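Local coordinates for hypothetical glycoside hydrolase (Parabacteroides distasonis, PDB 3TAW), which is of unknown function but is probably a carbohydrate-active protein of the glycoside hydrolase type, built on a five-bladed beta-propeller fold, at residues Lys33-Pro37 with Met38-Ser42; Lys151-Lys154 with His155-Lys158; Leu222-Glu225 with Asn226-Leu230; Ala124-Glu127 with Asp128-Val132. All blocks are in the same frame, centred on the assembly; numbering follows the deposited sequence. Where two conformers were deposited one is given.

In the fold
Four local contacts follow one another along the chain in series, with none nested in another and none crossing. Interaction 1 comes first and closes the small two-stranded hairpin 33-36/41-44 on the surface. Interaction 4 turns strand 117-125 into strand 131-138, and interaction 2 then shapes the loop from strand 143-150 to strand 157-161. These two belong to the same four-stranded antiparallel sheet, a propeller blade, and touch where Lys151 and Leu153 meet Thr130 and Tyr131; the centres of interaction 2 and interaction 4 are about 11 Å apart. Interaction 3 pinches a loop between strands 220-221 and 244-254, with its centre about 42 Å from that of interaction 1.

Interaction 1 of 4, residues Lys33-Pro37 with Met38-Ser42; sequences KFYCP and MREDS
Cys36 and Asp41 hold the hairpin end together: Cys36 N donates to Asp41 O over 2.9 Å at 159°. The thiol of Cys36 works as an acceptor. With SG anti to the backbone N (chi1 175°), the sulfur turns in under the loop, where Arg39 N reaches Cys36 SG at 3.3 Å along a nearly straight line, 171°. Cys36 O is shared by two weak bonds, from Glu40 N at 2.7 Å and Asp41 N at 3.3 Å. Glu40 and Asp41 thus both face Cys36 in a G1 beta bulge, and Glu40 has the positive phi expected there.

Two waters bridge the loop. One is gripped by Tyr35 OH, lying in the plane of that ring, and donates to Glu40 O; the other donates both to Pro37 O and to Glu40 OE2, a carboxylate oxygen also in a salt bridge with Lys106.

Packing completes the turn. The Tyr35 ring leans along the 40-41 peptide, CE1 coming within 3.4 Å of Asp41 N, while Met38 CB touches Cys36 SG at 3.6 Å. Phe34 points away from residues 38-42 and meets Trp45 edge-to-face. Cys36 thus meets the loop through N, O and SG, so that one residue ties down three successive ones, Arg39, Glu40 and Asp41, although both bonds to its carbonyl are weak.

Interaction 2 of 4, residues Lys151-Lys154 with His155-Lys158; sequences KDLK and HWTK
Asp152 grips His155 twice, one carboxylate oxygen to the backbone and the other to the ring. Asp152 OD1 accepts from His155 N at 2.8 Å and Asp152 OD2 from His155 ND1 at 2.7 Å, both through syn lone pairs and both nearly straight, the second at 169°. OD2 meets the imidazole edge almost in the ring plane, the carboxylate itself being turned 31° from it. OD1 has a further donor, Lys154 N at 2.9 Å, which comes from above the carboxylate plane and makes an Asx turn. Chi1 of 69° sets the Asp152 carboxylate between its own backbone N and carbonyl carbon, curled back toward these amides.

The turn reverses the chain between strand 143-150 and strand 157-161, the latter being the outermost strand of its propeller blade. Two waters stitch it further, one between Lys151 N and His155 O, the other between Lys154 O and Trp156 N.

Packing falls to Trp156 and Leu153, which lie side by side and point the same way. Leu153 CD2 sits 3.8 Å from Trp156 CH2, and Trp156 NE1 makes a weak bond to Leu153 O at 2.9 Å. Beyond them Phe102 meets the indole edge-to-face, and the ammonium of Lys154 reaches Asp97.

Interaction 3 of 4, residues Leu222-Glu225 with Asn226-Leu230; sequences LLDE and NGELL
Asp224 folds its carboxylate over the turn that follows it, where it accepts from the amides of Asn226 and Glu228. Chi1 of 68° tucks the group between its own backbone N and carbonyl carbon, which brings Asp224 OD1 within 3.0 Å of Glu228 N, whose N-H comes in from above the carboxylate plane. Asn226 N adds a weak bond to Asp224 OD1 at 2.8 Å. The other oxygen, OD2, accepts a hydrogen bond from a water that also donates to Leu229 O.

The backbone of Asp224 is just as engaged: Asp224 N donates to Glu228 O at 2.8 Å, and Asp224 O accepts from Gly227 N at 3.1 Å, closing the type I beta turn Asp224-Gly227. Gly227, with positive phi, completes this tight reversal at the tip of a surface excursion in the loop between strands 220-221 and 244-254.

Leu230, on the returning arm, meets the outgoing one. Leu230 N gives a straight bond to Leu222 O, 2.9 Å at 173°, and with CG anti to the backbone N (chi1 -171°) the CD1 methyl of Leu230 comes 4.0 Å from Asp224 CB. Leu223 and Leu229, whose backbones form a single bridge, touch through their CD2 methyls at 4.2 Å, and both lie against Phe171.

Interaction 4 of 4, residues Ala124-Glu127 with Asp128-Val132; sequences AMTE and DGTYV
Met125 lies across the Tyr131 ring. Its CG stands over one face, 3.9 Å from the ring centroid and 19° off the normal, a CH-pi contact, while the selenium of this selenomethionine is set obliquely, 3.6 Å from Tyr131 CZ, a Met-aromatic contact. With CG anti to the backbone N (chi1 -168°) the chain runs out over the ring before bending at its end.

At the tip, Thr126 OG1 accepts from Thr130 N at 3.0 Å; its contact with Asp128 OD1 is so short that its detail is doubtful. The hydroxyl sits between the threonine's own N and carbonyl carbon, chi1 67°, turned into the loop.

Backbone bonds set this frame: Val132 N to Ala124 O at 2.8 Å, then Thr126 N to Thr130 O at 2.8 Å, and Gly129 N to Thr126 O at 3.0 Å, which closes a type I beta turn. They join strands 117-125 and 131-138 as a beta hairpin. Farther out, Tyr131 OH is hydrogen-bonded to Ile57 O and Glu127 forms a salt bridge with Lys186.

A ring held at its hydroxyl and covered by Met125 on one face should have little freedom to swing, whereas the tip is held by the Thr126 hydroxyl and main-chain amides.

Interaction 1 of 4, residues Lys33-Pro37 with Met38-Ser42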
loop_
_atom_site.group_PDB
_atom_site.type_symbol
_atom_site.label_atom_id
_atom_site.label_comp_id
_atom_site.label_asym_id
_atom_site.label_seq_id
_atom_site.Cartn_x
_atom_site.Cartn_y
_atom_site.Cartn_z
ATOM N N LYS A 33 1.514 -20.505 -14.635
ATOM C CA LYS A 33 1.104 -19.859 -15.876
ATOM C C LYS A 33 -0.362 -19.455 -15.847
ATOM O O LYS A 33 -1.208 -20.145 -15.235
ATOM C CB LYS A 33 1.285 -20.805 -17.055
ATOM C CG LYS A 33 2.663 -21.430 -17.197
ATOM C CD LYS A 33 3.733 -20.427 -17.521
ATOM C CE LYS A 33 3.647 -19.890 -18.965
ATOM N NZ LYS A 33 4.102 -20.861 -20.018
ATOM N N PHE A 34 -0.680 -18.375 -16.543
ATOM C CA PHE A 34 -2.052 -18.056 -16.858
ATOM C C PHE A 34 -2.138 -17.414 -18.220
ATOM O O PHE A 34 -1.148 -16.872 -18.729
ATOM C CB PHE A 34 -2.728 -17.185 -15.790
ATOM C CG PHE A 34 -2.781 -15.703 -16.105
ATOM C CD1 PHE A 34 -1.625 -14.960 -16.246
ATOM C CD2 PHE A 34 -4.004 -15.062 -16.238
ATOM C CE1 PHE A 34 -1.688 -13.587 -16.541
ATOM C CE2 PHE A 34 -4.084 -13.686 -16.504
ATOM C CZ PHE A 34 -2.922 -12.954 -16.654
ATOM N N TYR A 35 -3.331 -17.473 -18.794
ATOM C CA TYR A 35 -3.550 -16.892 -20.112
ATOM C C TYR A 35 -3.890 -15.422 -19.987
ATOM O O TYR A 35 -4.987 -15.043 -19.519
ATOM C CB TYR A 35 -4.630 -17.618 -20.892
ATOM C CG TYR A 35 -4.657 -17.128 -22.319
ATOM C CD1 TYR A 35 -3.728 -17.583 -23.240
ATOM C CD2 TYR A 35 -5.594 -16.190 -22.744
ATOM C CE1 TYR A 35 -3.748 -17.136 -24.529
ATOM C CE2 TYR A 35 -5.612 -15.725 -24.058
ATOM C CZ TYR A 35 -4.669 -16.201 -24.938
ATOM O OH TYR A 35 -4.648 -15.779 -26.258
ATOM N N CYS A 36 -2.920 -14.599 -20.394
ATOM C CA CYS A 36 -3.018 -13.149 -20.279
ATOM C C CYS A 36 -3.813 -12.536 -21.423
ATOM O O CYS A 36 -3.454 -12.714 -22.599
ATOM C CB CYS A 36 -1.625 -12.554 -20.294
ATOM S SG CYS A 36 -1.633 -10.726 -20.288
ATOM N N PRO A 37 -4.895 -11.805 -21.108
ATOM C CA PRO A 37 -5.711 -11.212 -22.163
ATOM C C PRO A 37 -5.079 -9.978 -22.797
ATOM O O PRO A 37 -5.544 -9.549 -23.851
ATOM C CB PRO A 37 -7.002 -10.826 -21.430
ATOM C CG PRO A 37 -6.581 -10.561 -20.069
ATOM C CD PRO A 37 -5.431 -11.496 -19.764
HETATM N N MSE A 38 -4.068 -9.401 -22.142
HETATM C CA MSE A 38 -3.325 -8.258 -22.689
HETATM C C MSE A 38 -2.353 -8.748 -23.764
HETATM O O MSE A 38 -2.317 -8.191 -24.869
HETATM C CB MSE A 38 -2.575 -7.503 -21.575
HETATM C CG MSE A 38 -1.713 -6.333 -22.065
HETATM SE SE MSE A 38 -0.678 -5.526 -20.666
HETATM C CE MSE A 38 0.748 -6.782 -20.558
ATOM N N ARG A 39 -1.566 -9.776 -23.425
ATOM C CA ARG A 39 -0.589 -10.392 -24.332
ATOM C C ARG A 39 -1.244 -11.380 -25.303
ATOM O O ARG A 39 -0.693 -11.682 -26.374
ATOM C CB ARG A 39 0.487 -11.145 -23.521
ATOM C CG ARG A 39 1.262 -10.316 -22.474
ATOM C CD ARG A 39 2.220 -9.355 -23.134
ATOM N NE ARG A 39 3.184 -8.759 -22.208
ATOM C CZ ARG A 39 3.884 -7.660 -22.494
ATOM N NH1 ARG A 39 3.707 -7.055 -23.655
ATOM N NH2 ARG A 39 4.740 -7.146 -21.616
ATOM N N GLU A 40 -2.424 -11.897 -24.927
ATOM C CA GLU A 40 -3.046 -13.030 -25.639
ATOM C C GLU A 40 -2.034 -14.170 -25.737
ATOM O O GLU A 40 -1.724 -14.702 -26.812
ATOM C CB GLU A 40 -3.650 -12.624 -26.996
ATOM C CG GLU A 40 -4.787 -11.609 -26.771
ATOM C CD GLU A 40 -5.580 -11.218 -27.977
ATOM O OE1 GLU A 40 -5.203 -11.561 -29.121
ATOM O OE2 GLU A 40 -6.618 -10.534 -27.760
ATOM N N ASP A 41 -1.562 -14.571 -24.569
ATOM C CA ASP A 41 -0.503 -15.561 -24.466
ATOM C C ASP A 41 -0.455 -16.109 -23.061
ATOM O O ASP A 41 -0.746 -15.390 -22.096
ATOM C CB ASP A 41 0.855 -14.907 -24.797
ATOM C CG ASP A 41 1.971 -15.923 -24.966
ATOM O OD1 ASP A 41 1.684 -17.026 -25.467
ATOM O OD2 ASP A 41 3.137 -15.584 -24.646
ATOM N N SER A 42 -0.050 -17.365 -22.904
ATOM C CA SER A 42 0.201 -17.885 -21.566
ATOM C C SER A 42 1.506 -17.297 -21.017
ATOM O O SER A 42 2.569 -17.372 -21.680
ATOM C CB SER A 42 0.268 -19.399 -21.562
ATOM O OG SER A 42 0.595 -19.882 -20.272
HETATM O O HOH W 1 -3.070 -16.992 -28.134
HETATM O O HOH W 2 -7.563 -10.472 -25.134
#

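Interaction 2 of 4, residues Lys151-Lys154 with His155-Lys158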
loop_
_atom_site.group_PDB
_atom_site.type_symbol
_atom_site.label_atom_id
_atom_site.label_comp_id
_atom_site.label_asym_id
_atom_site.label_seq_id
_atom_site.Cartn_x
_atom_site.Cartn_y
_atom_site.Cartn_z
ATOM N N LYS A 151 -17.332 -6.998 -4.444
ATOM C CA LYS A 151 -17.917 -7.570 -3.230
ATOM C C LYS A 151 -17.187 -8.844 -2.800
ATOM O O LYS A 151 -17.340 -9.284 -1.660
ATOM C CB LYS A 151 -19.388 -7.883 -3.459
ATOM C CG LYS A 151 -20.221 -6.681 -3.752
ATOM C CD LYS A 151 -20.301 -5.804 -2.524
ATOM C CE LYS A 151 -21.442 -4.820 -2.578
ATOM N NZ LYS A 151 -21.697 -4.304 -1.197
ATOM N N ASP A 152 -16.420 -9.436 -3.727
ATOM C CA ASP A 152 -15.832 -10.755 -3.518
ATOM C C ASP A 152 -14.349 -10.845 -3.867
ATOM O O ASP A 152 -13.806 -11.951 -3.928
ATOM C CB ASP A 152 -16.592 -11.795 -4.332
ATOM C CG ASP A 152 -16.394 -11.638 -5.833
ATOM O OD1 ASP A 152 -15.785 -10.659 -6.304
ATOM O OD2 ASP A 152 -16.890 -12.522 -6.555
ATOM N N LEU A 153 -13.726 -9.700 -4.147
ATOM C CA LEU A 153 -12.302 -9.596 -4.446
ATOM C C LEU A 153 -11.892 -10.277 -5.762
ATOM O O LEU A 153 -10.690 -10.411 -6.049
ATOM C CB LEU A 153 -11.448 -10.119 -3.271
ATOM C CG LEU A 153 -11.606 -9.384 -1.935
ATOM C CD1 LEU A 153 -10.883 -10.143 -0.825
ATOM C CD2 LEU A 153 -11.115 -7.941 -2.034
ATOM N N LYS A 154 -12.882 -10.648 -6.578
ATOM C CA LYS A 154 -12.639 -11.316 -7.869
ATOM C C LYS A 154 -13.413 -10.738 -9.034
ATOM O O LYS A 154 -12.881 -10.709 -10.147
ATOM C CB LYS A 154 -12.886 -12.816 -7.750
ATOM C CG LYS A 154 -11.833 -13.430 -6.844
ATOM C CD LYS A 154 -11.855 -14.900 -6.785
ATOM C CE LYS A 154 -10.568 -15.383 -6.147
ATOM N NZ LYS A 154 -10.629 -16.848 -5.934
ATOM N N HIS A 155 -14.641 -10.285 -8.802
ATOM C CA HIS A 155 -15.439 -9.655 -9.848
ATOM C C HIS A 155 -15.330 -8.161 -9.640
ATOM O O HIS A 155 -16.072 -7.577 -8.852
ATOM C CB HIS A 155 -16.891 -10.171 -9.820
ATOM C CG HIS A 155 -16.995 -11.616 -10.206
ATOM N ND1 HIS A 155 -16.913 -12.646 -9.287
ATOM C CD2 HIS A 155 -17.103 -12.203 -11.424
ATOM C CE1 HIS A 155 -17.000 -13.805 -9.923
ATOM N NE2 HIS A 155 -17.115 -13.563 -11.220
ATOM N N TRP A 156 -14.341 -7.571 -10.309
ATOM C CA TRP A 156 -13.983 -6.175 -10.098
ATOM C C TRP A 156 -14.568 -5.268 -11.168
ATOM O O TRP A 156 -14.644 -5.646 -12.343
ATOM C CB TRP A 156 -12.455 -5.985 -10.097
ATOM C CG TRP A 156 -11.730 -6.642 -9.008
ATOM C CD1 TRP A 156 -11.118 -7.867 -9.034
ATOM C CD2 TRP A 156 -11.497 -6.101 -7.717
ATOM N NE1 TRP A 156 -10.529 -8.121 -7.826
ATOM C CE2 TRP A 156 -10.739 -7.045 -6.994
ATOM C CE3 TRP A 156 -11.872 -4.905 -7.091
ATOM C CZ2 TRP A 156 -10.338 -6.828 -5.670
ATOM C CZ3 TRP A 156 -11.472 -4.692 -5.775
ATOM C CH2 TRP A 156 -10.716 -5.656 -5.074
ATOM N N THR A 157 -14.957 -4.066 -10.764
ATOM C CA THR A 157 -15.249 -2.958 -11.666
ATOM C C THR A 157 -14.141 -1.918 -11.552
ATOM O O THR A 157 -13.865 -1.422 -10.458
ATOM C CB THR A 157 -16.607 -2.347 -11.330
ATOM O OG1 THR A 157 -17.603 -3.366 -11.515
ATOM C CG2 THR A 157 -16.930 -1.140 -12.230
ATOM N N LYS A 158 -13.492 -1.619 -12.681
ATOM C CA LYS A 158 -12.448 -0.602 -12.739
ATOM C C LYS A 158 -13.087 0.741 -13.053
ATOM O O LYS A 158 -13.799 0.879 -14.068
ATOM C CB LYS A 158 -11.402 -0.946 -13.792
ATOM C CG LYS A 158 -10.595 -2.210 -13.498
ATOM C CD LYS A 158 -9.519 -2.428 -14.536
ATOM C CE LYS A 158 -8.809 -3.760 -14.352
ATOM N NZ LYS A 158 -7.822 -4.078 -15.429
HETATM O O HOH W 3 -18.176 -8.045 -6.959
HETATM O O HOH W 4 -13.028 -8.832 -12.474
#

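Interaction 3 of 4, residues Leu222-Glu225 with Asn226-Leu230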
loop_
_atom_site.group_PDB
_atom_site.type_symbol
_atom_site.label_atom_id
_atom_site.label_comp_id
_atom_site.label_asym_id
_atom_site.label_seq_id
_atom_site.Cartn_x
_atom_site.Cartn_y
_atom_site.Cartn_z
ATOM N N LEU A 222 -6.290 17.623 -1.929
ATOM C CA LEU A 222 -6.261 18.855 -1.162
ATOM C C LEU A 222 -5.216 19.790 -1.765
ATOM O O LEU A 222 -4.109 19.362 -2.100
ATOM C CB LEU A 222 -5.926 18.558 0.286
ATOM C CG LEU A 222 -7.100 18.238 1.208
ATOM C CD1 LEU A 222 -8.111 17.324 0.605
ATOM C CD2 LEU A 222 -6.617 17.774 2.569
ATOM N N LEU A 223 -5.568 21.067 -1.876
ATOM C CA LEU A 223 -4.709 22.058 -2.523
ATOM C C LEU A 223 -4.334 23.192 -1.584
ATOM O O LEU A 223 -5.015 23.449 -0.592
ATOM C CB LEU A 223 -5.409 22.659 -3.755
ATOM C CG LEU A 223 -5.940 21.701 -4.819
ATOM C CD1 LEU A 223 -6.639 22.496 -5.961
ATOM C CD2 LEU A 223 -4.804 20.813 -5.368
ATOM N N ASP A 224 -3.232 23.853 -1.916
ATOM C CA ASP A 224 -2.821 25.069 -1.219
ATOM C C ASP A 224 -3.455 26.277 -1.917
ATOM O O ASP A 224 -4.273 26.125 -2.826
ATOM C CB ASP A 224 -1.281 25.169 -1.141
ATOM C CG ASP A 224 -0.604 25.403 -2.491
ATOM O OD1 ASP A 224 -1.254 25.819 -3.476
ATOM O OD2 ASP A 224 0.625 25.167 -2.568
ATOM N N GLU A 225 -3.074 27.479 -1.492
ATOM C CA GLU A 225 -3.672 28.712 -2.021
ATOM C C GLU A 225 -3.353 28.990 -3.499
ATOM O O GLU A 225 -4.075 29.730 -4.164
ATOM C CB GLU A 225 -3.238 29.913 -1.164
ATOM C CG GLU A 225 -1.734 30.239 -1.224
ATOM C CD GLU A 225 -0.864 29.416 -0.258
ATOM O OE1 GLU A 225 -1.307 28.343 0.226
ATOM O OE2 GLU A 225 0.278 29.861 0.020
ATOM N N ASN A 226 -2.264 28.410 -3.995
ATOM C CA ASN A 226 -1.863 28.549 -5.388
ATOM C C ASN A 226 -2.468 27.468 -6.278
ATOM O O ASN A 226 -2.188 27.420 -7.474
ATOM C CB ASN A 226 -0.334 28.518 -5.489
ATOM C CG ASN A 226 0.321 29.684 -4.767
ATOM O OD1 ASN A 226 -0.226 30.783 -4.726
ATOM N ND2 ASN A 226 1.493 29.448 -4.195
ATOM N N GLY A 227 -3.292 26.592 -5.701
ATOM C CA GLY A 227 -3.873 25.493 -6.458
ATOM C C GLY A 227 -2.917 24.331 -6.714
ATOM O O GLY A 227 -3.164 23.524 -7.602
ATOM N N GLU A 228 -1.836 24.273 -5.934
ATOM C CA GLU A 228 -0.861 23.180 -5.987
ATOM C C GLU A 228 -1.235 22.135 -4.941
ATOM O O GLU A 228 -2.029 22.413 -4.047
ATOM C CB GLU A 228 0.544 23.695 -5.664
ATOM C CG GLU A 228 0.941 24.996 -6.353
ATOM C CD GLU A 228 2.271 25.533 -5.853
ATOM O OE1 GLU A 228 2.298 26.279 -4.834
ATOM O OE2 GLU A 228 3.293 25.217 -6.493
ATOM N N LEU A 229 -0.674 20.934 -5.051
ATOM C CA LEU A 229 -0.941 19.881 -4.045
ATOM C C LEU A 229 -0.439 20.299 -2.664
ATOM O O LEU A 229 0.707 20.725 -2.507
ATOM C CB LEU A 229 -0.297 18.565 -4.437
ATOM C CG LEU A 229 -0.844 17.883 -5.686
ATOM C CD1 LEU A 229 0.055 16.704 -6.072
ATOM C CD2 LEU A 229 -2.308 17.424 -5.498
ATOM N N LEU A 230 -1.317 20.174 -1.674
ATOM C CA LEU A 230 -0.992 20.472 -0.299
ATOM C C LEU A 230 -0.123 19.347 0.287
ATOM O O LEU A 230 -0.515 18.171 0.267
ATOM C CB LEU A 230 -2.278 20.612 0.505
ATOM C CG LEU A 230 -2.122 21.133 1.915
ATOM C CD1 LEU A 230 -1.806 22.683 1.895
ATOM C CD2 LEU A 230 -3.352 20.766 2.761
HETATM O O HOH W 5 -2.843 17.124 -0.886
HETATM O O HOH W 6 1.967 23.031 -1.708
#

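Interaction 4 of 4, residues Ala124-Glu127 with Asp128-Val132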
loop_
_atom_site.group_PDB
_atom_site.type_symbol
_atom_site.label_atom_id
_atom_site.label_comp_id
_atom_site.label_asym_id
_atom_site.label_seq_id
_atom_site.Cartn_x
_atom_site.Cartn_y
_atom_site.Cartn_z
ATOM N N ALA A 124 -9.339 -1.555 1.366
ATOM C CA ALA A 124 -10.150 -1.375 2.568
ATOM C C ALA A 124 -11.601 -1.686 2.208
ATOM O O ALA A 124 -11.967 -1.729 1.024
ATOM C CB ALA A 124 -10.040 0.049 3.153
HETATM N N MSE A 125 -12.410 -1.908 3.225
HETATM C CA MSE A 125 -13.796 -2.353 3.010
HETATM C C MSE A 125 -14.803 -1.397 3.628
HETATM O O MSE A 125 -14.610 -0.952 4.753
HETATM C CB MSE A 125 -14.007 -3.736 3.624
HETATM C CG MSE A 125 -15.289 -4.377 3.200
HETATM SE SE MSE A 125 -15.686 -5.962 4.297
HETATM C CE MSE A 125 -16.159 -5.035 5.976
ATOM N N THR A 126 -15.897 -1.116 2.922
ATOM C CA THR A 126 -16.984 -0.301 3.488
ATOM C C THR A 126 -17.824 -1.109 4.456
ATOM O O THR A 126 -17.721 -2.337 4.503
ATOM C CB THR A 126 -17.911 0.269 2.412
ATOM O OG1 THR A 126 -18.617 -0.798 1.778
ATOM C CG2 THR A 126 -17.110 1.045 1.379
ATOM N N GLU A 127 -18.637 -0.414 5.245
ATOM C CA GLU A 127 -19.512 -1.079 6.193
ATOM C C GLU A 127 -20.484 -2.004 5.478
ATOM O O GLU A 127 -20.871 -3.004 6.054
ATOM C CB GLU A 127 -20.292 -0.073 7.049
ATOM C CG GLU A 127 -19.418 0.760 7.941
ATOM C CD GLU A 127 -20.179 1.633 8.914
ATOM O OE1 GLU A 127 -21.415 1.549 8.965
ATOM O OE2 GLU A 127 -19.542 2.416 9.638
ATOM N N ASP A 128 -20.879 -1.672 4.250
ATOM C CA ASP A 128 -21.815 -2.529 3.508
ATOM C C ASP A 128 -21.126 -3.610 2.678
ATOM O O ASP A 128 -21.771 -4.285 1.855
ATOM C CB ASP A 128 -22.801 -1.695 2.673
ATOM C CG ASP A 128 -22.210 -1.140 1.395
ATOM O OD1 ASP A 128 -20.972 -1.068 1.242
ATOM O OD2 ASP A 128 -23.006 -0.751 0.505
ATOM N N GLY A 129 -19.829 -3.795 2.904
ATOM C CA GLY A 129 -19.104 -4.949 2.374
ATOM C C GLY A 129 -18.493 -4.779 0.991
ATOM O O GLY A 129 -18.170 -5.784 0.322
ATOM N N THR A 130 -18.312 -3.534 0.556
ATOM C CA THR A 130 -17.630 -3.259 -0.700
ATOM C C THR A 130 -16.121 -3.059 -0.489
ATOM O O THR A 130 -15.711 -2.235 0.334
ATOM C CB THR A 130 -18.200 -2.030 -1.404
ATOM O OG1 THR A 130 -19.607 -2.218 -1.618
ATOM C CG2 THR A 130 -17.468 -1.800 -2.746
ATOM N N TYR A 131 -15.325 -3.874 -1.181
ATOM C CA TYR A 131 -13.878 -3.755 -1.150
ATOM C C TYR A 131 -13.455 -2.691 -2.146
ATOM O O TYR A 131 -13.841 -2.725 -3.337
ATOM C CB TYR A 131 -13.182 -5.094 -1.408
ATOM C CG TYR A 131 -13.496 -6.104 -0.338
ATOM C CD1 TYR A 131 -12.766 -6.124 0.842
ATOM C CD2 TYR A 131 -14.568 -6.999 -0.463
ATOM C CE1 TYR A 131 -13.045 -7.010 1.856
ATOM C CE2 TYR A 131 -14.856 -7.912 0.552
ATOM C CZ TYR A 131 -14.088 -7.924 1.711
ATOM O OH TYR A 131 -14.385 -8.812 2.744
ATOM N N VAL A 132 -12.638 -1.757 -1.660
ATOM C CA VAL A 132 -12.180 -0.629 -2.452
ATOM C C VAL A 132 -10.656 -0.772 -2.612
ATOM O O VAL A 132 -9.924 -0.730 -1.635
ATOM C CB VAL A 132 -12.507 0.732 -1.801
ATOM C CG1 VAL A 132 -12.003 1.893 -2.691
ATOM C CG2 VAL A 132 -14.041 0.835 -1.535
#